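Local coordinates for protein xylanase Y (Bacillus halodurans, PDB 1WU4) that hydrolyses xylooligosaccharides of three or more units, releasing xylose from the reducing end with inversion of anomeric configuration, at residues A[15-18]-A[19-23]; A[272-275]-A[276-280]; A[327-330]-A[331-334]. The protein carries 1 engineered substitution. One frame throughout, in Å; residues are numbered along the deposited sequence.

In the fold
All three contacts are local, contact 1 a short capped helix and contacts 2 and 3 the ends of longer ones, on the same side of the centre of this (alpha/alpha)6 barrel. Contacts 2 and 3 lie closest, centres about 10 Å apart, and pack through A275 CB and A333 CB (3.6 Å). Contact 1 lies about 12 Å from contact 3 and 16 Å from contact 2, centre to centre. It meets contact 3 where L17 CD2 touches S331 CB, and contact 2 through a probable hydrogen bond, R15 N to E276 OE2 (3.0 Å). None lies at the catalytic pair, probably E70 and D263. The Y23 side chain is about 10 Å from the nickel ion bound by E27 and E30.

Contact 1. Residues A[15-18]-A[19-23]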
loop_
_atom_site.group_PDB
_atom_site.type_symbol
_atom_site.label_atom_id
_atom_site.label_comp_id
_atom_site.label_asym_id
_atom_site.label_seq_id
_atom_site.Cartn_x
_atom_site.Cartn_y
_atom_site.Cartn_z
ATOM N N ARG A 15 -18.116 2.807 -3.725
ATOM C CA ARG A 15 -18.834 1.554 -3.877
ATOM C C ARG A 15 -18.641 0.623 -2.691
ATOM O O ARG A 15 -17.517 0.390 -2.247
ATOM C CB ARG A 15 -18.377 0.840 -5.154
ATOM C CG ARG A 15 -19.168 -0.422 -5.474
ATOM C CD ARG A 15 -18.501 -1.231 -6.577
ATOM N NE ARG A 15 -18.322 -0.458 -7.802
ATOM C CZ ARG A 15 -19.296 -0.160 -8.658
ATOM N NH1 ARG A 15 -20.536 -0.572 -8.431
ATOM N NH2 ARG A 15 -19.027 0.555 -9.741
ATOM N N ASN A 16 -19.750 0.109 -2.173
ATOM C CA ASN A 16 -19.725 -0.847 -1.074
ATOM C C ASN A 16 -19.957 -2.161 -1.810
ATOM O O ASN A 16 -21.100 -2.600 -1.981
ATOM C CB ASN A 16 -20.872 -0.590 -0.096
ATOM C CG ASN A 16 -20.821 -1.503 1.113
ATOM O OD1 ASN A 16 -20.238 -2.588 1.060
ATOM N ND2 ASN A 16 -21.443 -1.076 2.205
ATOM N N LEU A 17 -18.874 -2.776 -2.268
ATOM C CA LEU A 17 -18.990 -4.010 -3.024
ATOM C C LEU A 17 -19.566 -5.150 -2.199
ATOM O O LEU A 17 -20.279 -5.994 -2.732
ATOM C CB LEU A 17 -17.635 -4.397 -3.625
ATOM C CG LEU A 17 -17.675 -5.458 -4.734
ATOM C CD1 LEU A 17 -18.708 -5.086 -5.797
ATOM C CD2 LEU A 17 -16.290 -5.585 -5.353
ATOM N N PHE A 18 -19.266 -5.188 -0.903
ATOM C CA PHE A 18 -19.830 -6.239 -0.061
ATOM C C PHE A 18 -21.355 -6.163 -0.152
ATOM O O PHE A 18 -22.035 -7.176 -0.330
ATOM C CB PHE A 18 -19.443 -6.057 1.416
ATOM C CG PHE A 18 -18.033 -6.457 1.751
ATOM C CD1 PHE A 18 -17.537 -7.710 1.406
ATOM C CD2 PHE A 18 -17.225 -5.599 2.489
ATOM C CE1 PHE A 18 -16.253 -8.104 1.798
ATOM C CE2 PHE A 18 -15.945 -5.981 2.886
ATOM C CZ PHE A 18 -15.458 -7.233 2.543
ATOM N N LYS A 19 -21.887 -4.953 -0.014
ATOM C CA LYS A 19 -23.330 -4.744 -0.055
ATOM C C LYS A 19 -23.915 -5.108 -1.413
ATOM O O LYS A 19 -24.963 -5.751 -1.495
ATOM C CB LYS A 19 -23.654 -3.287 0.283
ATOM C CG LYS A 19 -25.140 -2.965 0.327
ATOM C CD LYS A 19 -25.367 -1.523 0.754
ATOM C CE LYS A 19 -26.844 -1.166 0.744
ATOM N NZ LYS A 19 -27.423 -1.268 -0.623
ATOM N N GLU A 20 -23.237 -4.699 -2.480
ATOM C CA GLU A 20 -23.714 -4.995 -3.821
ATOM C C GLU A 20 -23.709 -6.498 -4.087
ATOM O O GLU A 20 -24.474 -6.989 -4.922
ATOM C CB GLU A 20 -22.864 -4.252 -4.858
ATOM C CG GLU A 20 -23.070 -2.741 -4.811
ATOM C CD GLU A 20 -22.340 -1.994 -5.913
ATOM O OE1 GLU A 20 -22.497 -0.756 -5.987
ATOM O OE2 GLU A 20 -21.615 -2.637 -6.703
ATOM N N PHE A 21 -22.863 -7.229 -3.367
ATOM C CA PHE A 21 -22.780 -8.675 -3.525
ATOM C C PHE A 21 -23.658 -9.456 -2.544
ATOM O O PHE A 21 -23.497 -10.668 -2.390
ATOM C CB PHE A 21 -21.324 -9.152 -3.424
ATOM C CG PHE A 21 -20.513 -8.917 -4.676
ATOM C CD1 PHE A 21 -21.132 -8.561 -5.875
ATOM C CD2 PHE A 21 -19.130 -9.080 -4.665
ATOM C CE1 PHE A 21 -20.386 -8.375 -7.038
ATOM C CE2 PHE A 21 -18.376 -8.897 -5.823
ATOM C CZ PHE A 21 -19.005 -8.545 -7.010
ATOM N N GLY A 22 -24.572 -8.766 -1.867
ATOM C CA GLY A 22 -25.483 -9.458 -0.970
ATOM C C GLY A 22 -25.316 -9.386 0.536
ATOM O O GLY A 22 -26.217 -9.797 1.265
ATOM N N TYR A 23 -24.185 -8.884 1.016
ATOM C CA TYR A 23 -23.963 -8.782 2.456
ATOM C C TYR A 23 -24.769 -7.615 3.023
ATOM O O TYR A 23 -24.913 -6.579 2.374
ATOM C CB TYR A 23 -22.469 -8.606 2.727
ATOM C CG TYR A 23 -21.684 -9.852 2.389
ATOM C CD1 TYR A 23 -21.620 -10.919 3.284
ATOM C CD2 TYR A 23 -21.056 -9.993 1.150
ATOM C CE1 TYR A 23 -20.956 -12.097 2.956
ATOM C CE2 TYR A 23 -20.390 -11.170 0.813
ATOM C CZ TYR A 23 -20.346 -12.217 1.720
ATOM O OH TYR A 23 -19.706 -13.390 1.395
HETATM O O HOH W 1 -22.243 0.730 -3.434
#
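L17 lays CD1 over one face of the F21 ring, 3.8 Å from its centroid, a CH-pi contact to the residue one turn on, just past the short helix 17-20. With its CG anti to the backbone N (chi1 -165°), the leucine swings toward the ring. F18 is also tightly packed: its ring edge points at the face of Y23, centroids 6.0 Å apart and planes at 82°, while helices 25-40, 340-348 and 358-372 press on it, as suits a large apolar group. Toward solvent the grip is polar and looser. R15 NH1 donates to the syn lone pair of E20 OE2 at 2.9 Å, a salt bridge whose two flat groups are steeply turned, and a water joins E20 OE1 to N16 N. N16 suits the N-cap because its short amide folds forward over the first turn, where OD1 accepts from K19 N at 3.1 Å, with the donor above the amide plane. At the other end F18 O takes Y23 N at 3.1 Å, and K19 O takes G22 N. G22 has positive phi, where a CB would jam against the preceding carbonyl; it is the C-prime residue of a Schellman motif.

Contact 2. Residues A[272-275]-A[276-280]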
loop_
_atom_site.group_PDB
_atom_site.type_symbol
_atom_site.label_atom_id
_atom_site.label_comp_id
_atom_site.label_asym_id
_atom_site.label_seq_id
_atom_site.Cartn_x
_atom_site.Cartn_y
_atom_site.Cartn_z
ATOM N N GLY A 272 -7.362 -2.346 -7.913
ATOM C CA GLY A 272 -8.735 -2.211 -7.469
ATOM C C GLY A 272 -9.024 -0.835 -6.896
ATOM O O GLY A 272 -10.047 -0.224 -7.215
ATOM N N LEU A 273 -8.131 -0.326 -6.051
ATOM C CA LEU A 273 -8.360 0.983 -5.453
ATOM C C LEU A 273 -8.286 2.104 -6.487
ATOM O O LEU A 273 -9.068 3.053 -6.432
ATOM C CB LEU A 273 -7.367 1.241 -4.313
ATOM C CG LEU A 273 -7.697 2.473 -3.464
ATOM C CD1 LEU A 273 -9.083 2.319 -2.839
ATOM C CD2 LEU A 273 -6.648 2.642 -2.378
ATOM N N ASP A 274 -7.349 2.002 -7.427
ATOM C CA ASP A 274 -7.228 3.020 -8.469
ATOM C C ASP A 274 -8.507 3.041 -9.311
ATOM O O ASP A 274 -8.992 4.110 -9.686
ATOM C CB ASP A 274 -6.002 2.738 -9.352
ATOM C CG ASP A 274 -5.815 3.775 -10.457
ATOM O OD1 ASP A 274 -6.056 4.971 -10.213
ATOM O OD2 ASP A 274 -5.405 3.390 -11.573
ATOM N N ALA A 275 -9.064 1.866 -9.588
ATOM C CA ALA A 275 -10.289 1.784 -10.378
ATOM C C ALA A 275 -11.437 2.460 -9.642
ATOM O O ALA A 275 -12.228 3.188 -10.242
ATOM C CB ALA A 275 -10.639 0.330 -10.662
ATOM N N GLU A 276 -11.526 2.224 -8.338
ATOM C CA GLU A 276 -12.591 2.819 -7.539
ATOM C C GLU A 276 -12.460 4.334 -7.439
ATOM O O GLU A 276 -13.440 5.062 -7.602
ATOM C CB GLU A 276 -12.601 2.218 -6.132
ATOM C CG GLU A 276 -13.672 2.793 -5.204
ATOM C CD GLU A 276 -15.063 2.782 -5.816
ATOM O OE1 GLU A 276 -15.354 1.883 -6.632
ATOM O OE2 GLU A 276 -15.874 3.666 -5.466
ATOM N N TRP A 277 -11.248 4.809 -7.171
ATOM C CA TRP A 277 -11.008 6.240 -7.035
ATOM C C TRP A 277 -11.041 7.030 -8.340
ATOM O O TRP A 277 -11.700 8.069 -8.424
ATOM C CB TRP A 277 -9.657 6.488 -6.358
ATOM C CG TRP A 277 -9.637 6.259 -4.873
ATOM C CD1 TRP A 277 -10.644 5.756 -4.093
ATOM C CD2 TRP A 277 -8.541 6.525 -3.991
ATOM N NE1 TRP A 277 -10.237 5.693 -2.777
ATOM C CE2 TRP A 277 -8.951 6.158 -2.690
ATOM C CE3 TRP A 277 -7.248 7.038 -4.175
ATOM C CZ2 TRP A 277 -8.111 6.288 -1.576
ATOM C CZ3 TRP A 277 -6.414 7.167 -3.064
ATOM C CH2 TRP A 277 -6.850 6.792 -1.784
ATOM N N PHE A 278 -10.339 6.548 -9.358
ATOM C CA PHE A 278 -10.276 7.285 -10.611
ATOM C C PHE A 278 -10.975 6.698 -11.825
ATOM O O PHE A 278 -10.847 7.224 -12.932
ATOM C CB PHE A 278 -8.812 7.603 -10.913
ATOM C CG PHE A 278 -8.238 8.630 -9.985
ATOM C CD1 PHE A 278 -8.498 9.982 -10.185
ATOM C CD2 PHE A 278 -7.519 8.245 -8.858
ATOM C CE1 PHE A 278 -8.059 10.935 -9.274
ATOM C CE2 PHE A 278 -7.075 9.192 -7.939
ATOM C CZ PHE A 278 -7.345 10.540 -8.145
ATOM N N GLY A 279 -11.728 5.624 -11.620
ATOM C CA GLY A 279 -12.461 5.026 -12.722
ATOM C C GLY A 279 -11.923 3.713 -13.245
ATOM O O GLY A 279 -10.714 3.473 -13.266
ATOM N N GLY A 280 -12.836 2.857 -13.684
ATOM C CA GLY A 280 -12.432 1.574 -14.217
ATOM C C GLY A 280 -11.809 1.742 -15.587
ATOM O O GLY A 280 -11.841 2.828 -16.169
HETATM O O HOH W 2 -8.255 4.745 -12.819
#
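L273 and W277 meet one turn apart near the C-terminal end of alpha-helix 265-278, one of the helices of the (alpha/alpha)6 barrel, and with A275 and E276 they carry most of this contact. The leucine lies over one face of the indole: CG stands 4.0 Å above the middle of the ring system, and CD1 is 3.9 Å from the centroid of the five-membered ring. CG of L273 is turned anti to its own N (chi1 -169°), which carries the branched end forward along the helix to the ring. The backbone beneath is regular, W277 N donating to L273 O at 2.9 Å and E276 N to G272 O at 3.1 Å. The indole N-H points out of the turn to F376 O, and L135 and F139 of helix 127-144 pack on the ring. A serine in place of W277 would probably cost L273 the flat surface it rests on and leave F376 O without its indole donor.

E276 bends at chi2 (51°), and its OE2 accepts from R15 N of the N-terminal segment; a carboxylate suits a place facing a backbone N-H. A275 is small enough for A333 to pack against its methyl. Its carbonyl takes a weak bond from G279 N, where the chain leaves the helix with positive phi, a conformation that calls for glycine. The chain folds back here, bringing G279 O within 3.4 Å of A275 CA in a CA-H...O contact, while a water donates to both D274 O and G279 O, 2.8 Å from the latter.

Contact 3. Residues A[327-330]-A[331-334]; sequences NAMG and SLAS
S331 N donates to A328 O at 2.9 Å, and the buried OG of the same residue is hydrogen-bonded to Q292 NE2 and A340 O. Here alpha-helix 320-329 of the (alpha/alpha)6 barrel runs on into 3-10 turns, in which each N-H reaches back three residues rather than four. The tighter coil shows in the bond directions, since all three donors across the contact stand above the planes of their carbonyls. OG of S331 lies beside its own N (chi1 -66°), so it faces back toward the preceding turn. There Q292 NE2 also bonds N327 O, tying backbone and hydroxyl to helix 282-295. A serine suits this position, for it is compact and its oxygen can both donate and accept; its CB lies 3.1 Å from A328 O.

The apolar side is looser. M329 extends from the helix, CG anti to its N, toward A269 and L273 of helix 265-278. Its CG comes only to 4.5 Å from L332 CD1, and both residues also pack on A371 of helix 358-372. L332 rests its CB on the carbonyl oxygen of M329, the same atom that accepts its N-H at 3.2 Å. The small A333 fits against I288 of helix 282-295 and I271 of helix 265-278. Its N donates to G330 O at 2.9 Å in a nearly straight bond of 163°, and its CB lies 3.5 Å from that same oxygen.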
loop_
_atom_site.group_PDB
_atom_site.type_symbol
_atom_site.label_atom_id
_atom_site.label_comp_id
_atom_site.label_asym_id
_atom_site.label_seq_id
_atom_site.Cartn_x
_atom_site.Cartn_y
_atom_site.Cartn_z
ATOM N N ASN A 327 -6.644 -10.224 -3.746
ATOM C CA ASN A 327 -7.403 -10.662 -4.914
ATOM C C ASN A 327 -8.850 -10.195 -4.793
ATOM O O ASN A 327 -9.480 -9.832 -5.787
ATOM C CB ASN A 327 -7.357 -12.185 -5.062
ATOM C CG ASN A 327 -6.044 -12.673 -5.639
ATOM O OD1 ASN A 327 -5.256 -11.889 -6.178
ATOM N ND2 ASN A 327 -5.806 -13.977 -5.547
ATOM N N ALA A 328 -9.378 -10.204 -3.573
ATOM C CA ALA A 328 -10.748 -9.758 -3.343
ATOM C C ALA A 328 -10.851 -8.248 -3.564
ATOM O O ALA A 328 -11.796 -7.770 -4.187
ATOM C CB ALA A 328 -11.188 -10.120 -1.928
ATOM N N MET A 329 -9.880 -7.498 -3.047
ATOM C CA MET A 329 -9.876 -6.048 -3.216
ATOM C C MET A 329 -9.799 -5.716 -4.708
ATOM O O MET A 329 -10.341 -4.705 -5.162
ATOM C CB MET A 329 -8.690 -5.430 -2.463
ATOM C CG MET A 329 -8.633 -3.908 -2.500
ATOM S SD MET A 329 -7.641 -3.297 -1.129
ATOM C CE MET A 329 -7.184 -1.668 -1.740
ATOM N N GLY A 330 -9.126 -6.581 -5.461
ATOM C CA GLY A 330 -9.006 -6.377 -6.892
ATOM C C GLY A 330 -10.349 -6.357 -7.595
ATOM O O GLY A 330 -10.481 -5.768 -8.667
ATOM N N SER A 331 -11.349 -6.997 -6.997
ATOM C CA SER A 331 -12.684 -7.045 -7.589
ATOM C C SER A 331 -13.278 -5.660 -7.848
ATOM O O SER A 331 -14.187 -5.517 -8.662
ATOM C CB SER A 331 -13.632 -7.852 -6.701
ATOM O OG SER A 331 -13.244 -9.214 -6.650
ATOM N N LEU A 332 -12.771 -4.637 -7.167
ATOM C CA LEU A 332 -13.277 -3.284 -7.378
ATOM C C LEU A 332 -12.987 -2.817 -8.806
ATOM O O LEU A 332 -13.610 -1.877 -9.296
ATOM C CB LEU A 332 -12.649 -2.312 -6.372
ATOM C CG LEU A 332 -13.146 -2.431 -4.928
ATOM C CD1 LEU A 332 -12.221 -1.655 -4.004
ATOM C CD2 LEU A 332 -14.572 -1.910 -4.823
ATOM N N ALA A 333 -12.041 -3.481 -9.468
ATOM C CA ALA A 333 -11.678 -3.138 -10.840
ATOM C C ALA A 333 -12.386 -4.021 -11.868
ATOM O O ALA A 333 -12.205 -3.845 -13.069
ATOM C CB ALA A 333 -10.165 -3.235 -11.022
ATOM N N SER A 334 -13.187 -4.971 -11.396
ATOM C CA SER A 334 -13.929 -5.858 -12.292
ATOM C C SER A 334 -15.141 -6.377 -11.529
ATOM O O SER A 334 -15.265 -7.576 -11.267
ATOM C CB SER A 334 -13.051 -7.027 -12.738
ATOM O OG SER A 334 -13.669 -7.737 -13.800
#